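Local coordinates for GTPase-activating protein GYP1 (Saccharomyces cerevisiae, PDB 1FKM) that accelerates GTP hydrolysis by Ypt/Rab GTPases such as Ypt1 and Ypt7, supplying arginine and glutamine fingers in trans from its TBC domain, at residues Y219-N224 against Q342-D347. Sequence-based numbering, arbitrary orientation.
Sequences YNHFQN and QLMEMD
His221 reaches from helix 216-224 to the type I beta turn Leu343-Met346, and a hydrogen bond fastens it there: NE2 donates to Met346 O over 2.8 Å, with an N-H...O angle of 152°. The acceptor lies close to the imidazole plane, and the N-H arrives in the carbonyl plane of Met346, so the ring and the peptide group meet in a well-directed bond. With CG anti to the backbone N (chi1 178°), the imidazole extends away from its own helix and sets NE2 at the turn. Leu343 O stands nearby, 3.2 Å from His221 NE2, while it closes the turn by accepting Met346 N.

One face of the same ring is taken by Met344, a selenomethionine here. Its CA sits over the face, offset somewhat toward the rim, in a CH-pi contact, and Met344 O lies over this face too, 3.3 Å from His221 CE1. The side chain folds back through bends at chi2 and chi3, which bring SE to 3.9 Å from His221 CB and leave it obliquely above the imidazole.

The apolar part is small and more deeply buried. Leu343 CD1 approaches the edge of the Phe222 ring, 4.1 Å from CZ. Phe222 also packs edge-to-face with Phe229, and both Phe222 and Leu343 touch helix 348-355, through Thr351 and Phe354 respectively.

This is peripheral packing in the all-helical GAP domain, away from the arginine and glutamine fingers. Met346 O, with Leu343 O close by, would probably favour the tautomer or charge state that carries a proton on NE2; the turn thus offers mainly backbone atoms, Met346 O and Met344 CA and O, to one side chain of the helix, His221.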
loop_
_atom_site.group_PDB
_atom_site.type_symbol
_atom_site.label_atom_id
_atom_site.label_comp_id
_atom_site.label_asym_id
_atom_site.label_seq_id
_atom_site.Cartn_x
_atom_site.Cartn_y
_atom_site.Cartn_z
ATOM N N TYR A 219 22.925 -7.981 14.778
ATOM C CA TYR A 219 22.947 -9.149 13.912
ATOM C C TYR A 219 23.487 -10.353 14.683
ATOM O O TYR A 219 22.907 -11.437 14.646
ATOM C CB TYR A 219 23.837 -8.886 12.699
ATOM C CG TYR A 219 23.781 -9.981 11.660
ATOM C CD1 TYR A 219 22.777 -9.999 10.692
ATOM C CD2 TYR A 219 24.722 -11.011 11.653
ATOM C CE1 TYR A 219 22.713 -11.016 9.742
ATOM C CE2 TYR A 219 24.665 -12.033 10.709
ATOM C CZ TYR A 219 23.659 -12.028 9.756
ATOM O OH TYR A 219 23.597 -13.034 8.821
ATOM N N ASN A 220 24.602 -10.152 15.379
ATOM C CA ASN A 220 25.218 -11.216 16.166
ATOM C C ASN A 220 24.301 -11.665 17.304
ATOM O O ASN A 220 24.264 -12.847 17.649
ATOM C CB ASN A 220 26.565 -10.745 16.730
ATOM C CG ASN A 220 27.605 -10.498 15.643
ATOM O OD1 ASN A 220 28.609 -9.822 15.871
ATOM N ND2 ASN A 220 27.372 -11.054 14.459
ATOM N N HIS A 221 23.561 -10.730 17.891
ATOM C CA HIS A 221 22.649 -11.088 18.974
ATOM C C HIS A 221 21.567 -12.017 18.433
ATOM O O HIS A 221 21.202 -13.000 19.076
ATOM C CB HIS A 221 21.999 -9.841 19.578
ATOM C CG HIS A 221 21.017 -10.141 20.671
ATOM N ND1 HIS A 221 21.400 -10.598 21.914
ATOM C CD2 HIS A 221 19.666 -10.059 20.700
ATOM C CE1 HIS A 221 20.327 -10.782 22.662
ATOM N NE2 HIS A 221 19.261 -10.463 21.950
ATOM N N PHE A 222 21.051 -11.695 17.249
ATOM C CA PHE A 222 20.024 -12.515 16.620
ATOM C C PHE A 222 20.555 -13.930 16.412
ATOM O O PHE A 222 19.856 -14.909 16.664
ATOM C CB PHE A 222 19.611 -11.925 15.267
ATOM C CG PHE A 222 18.623 -10.786 15.361
ATOM C CD1 PHE A 222 18.140 -10.350 16.589
ATOM C CD2 PHE A 222 18.158 -10.167 14.201
ATOM C CE1 PHE A 222 17.207 -9.315 16.662
ATOM C CE2 PHE A 222 17.225 -9.132 14.265
ATOM C CZ PHE A 222 16.750 -8.708 15.494
ATOM N N GLN A 223 21.790 -14.036 15.936
ATOM C CA GLN A 223 22.389 -15.346 15.714
ATOM C C GLN A 223 22.459 -16.137 17.014
ATOM O O GLN A 223 22.080 -17.304 17.057
ATOM C CB GLN A 223 23.794 -15.210 15.119
ATOM C CG GLN A 223 23.816 -14.941 13.624
ATOM C CD GLN A 223 23.092 -16.014 12.825
ATOM O OE1 GLN A 223 21.863 -16.114 12.861
ATOM N NE2 GLN A 223 23.854 -16.829 12.102
ATOM N N ASN A 224 22.935 -15.500 18.077
ATOM C CA ASN A 224 23.044 -16.173 19.363
ATOM C C ASN A 224 21.687 -16.603 19.910
ATOM O O ASN A 224 21.585 -17.632 20.579
ATOM C CB ASN A 224 23.755 -15.277 20.381
ATOM C CG ASN A 224 25.265 -15.268 20.199
ATOM O OD1 ASN A 224 25.782 -14.817 19.176
ATOM N ND2 ASN A 224 25.979 -15.777 21.195
ATOM N N GLN A 342 16.704 -1.999 22.607
ATOM C CA GLN A 342 15.707 -2.826 23.284
ATOM C C GLN A 342 15.844 -4.303 22.908
ATOM O O GLN A 342 15.759 -5.177 23.766
ATOM C CB GLN A 342 14.297 -2.349 22.927
ATOM C CG GLN A 342 13.896 -1.025 23.550
ATOM C CD GLN A 342 12.562 -0.520 23.025
ATOM O OE1 GLN A 342 12.484 0.039 21.931
ATOM N NE2 GLN A 342 11.501 -0.731 23.797
ATOM N N LEU A 343 16.049 -4.574 21.623
ATOM C CA LEU A 343 16.177 -5.948 21.135
ATOM C C LEU A 343 17.370 -6.681 21.745
ATOM O O LEU A 343 17.304 -7.889 21.979
ATOM C CB LEU A 343 16.285 -5.952 19.600
ATOM C CG LEU A 343 15.006 -5.528 18.862
ATOM C CD1 LEU A 343 15.276 -5.325 17.376
ATOM C CD2 LEU A 343 13.937 -6.587 19.076
HETATM N N MSE A 344 18.449 -5.947 22.000
HETATM C CA MSE A 344 19.663 -6.519 22.583
HETATM C C MSE A 344 19.424 -7.202 23.930
HETATM O O MSE A 344 20.248 -7.999 24.375
HETATM C CB MSE A 344 20.727 -5.430 22.771
HETATM C CG MSE A 344 21.289 -4.836 21.489
HETATM SE SE MSE A 344 22.399 -6.060 20.488
HETATM C CE MSE A 344 24.069 -5.816 21.433
ATOM N N GLU A 345 18.306 -6.894 24.578
ATOM C CA GLU A 345 18.006 -7.481 25.884
ATOM C C GLU A 345 16.917 -8.550 25.832
ATOM O O GLU A 345 16.426 -8.987 26.872
ATOM C CB GLU A 345 17.575 -6.383 26.864
ATOM C CG GLU A 345 18.520 -5.190 26.957
ATOM C CD GLU A 345 19.913 -5.565 27.428
ATOM O OE1 GLU A 345 20.030 -6.321 28.415
ATOM O OE2 GLU A 345 20.896 -5.091 26.818
HETATM N N MSE A 346 16.549 -8.978 24.627
HETATM C CA MSE A 346 15.490 -9.976 24.463
HETATM C C MSE A 346 15.965 -11.306 23.904
HETATM O O MSE A 346 16.923 -11.353 23.142
HETATM C CB MSE A 346 14.405 -9.437 23.526
HETATM C CG MSE A 346 13.610 -8.268 24.058
HETATM SE SE MSE A 346 12.426 -7.572 22.686
HETATM C CE MSE A 346 12.846 -5.693 22.875
ATOM N N ASP A 347 15.282 -12.383 24.283
ATOM C CA ASP A 347 15.620 -13.705 23.770
ATOM C C ASP A 347 14.678 -13.998 22.603
ATOM O O ASP A 347 13.902 -13.127 22.199
ATOM C CB ASP A 347 15.497 -14.789 24.857
ATOM C CG ASP A 347 14.109 -14.872 25.475
ATOM O OD1 ASP A 347 13.118 -14.424 24.856
ATOM O OD2 ASP A 347 14.008 -15.415 26.596
#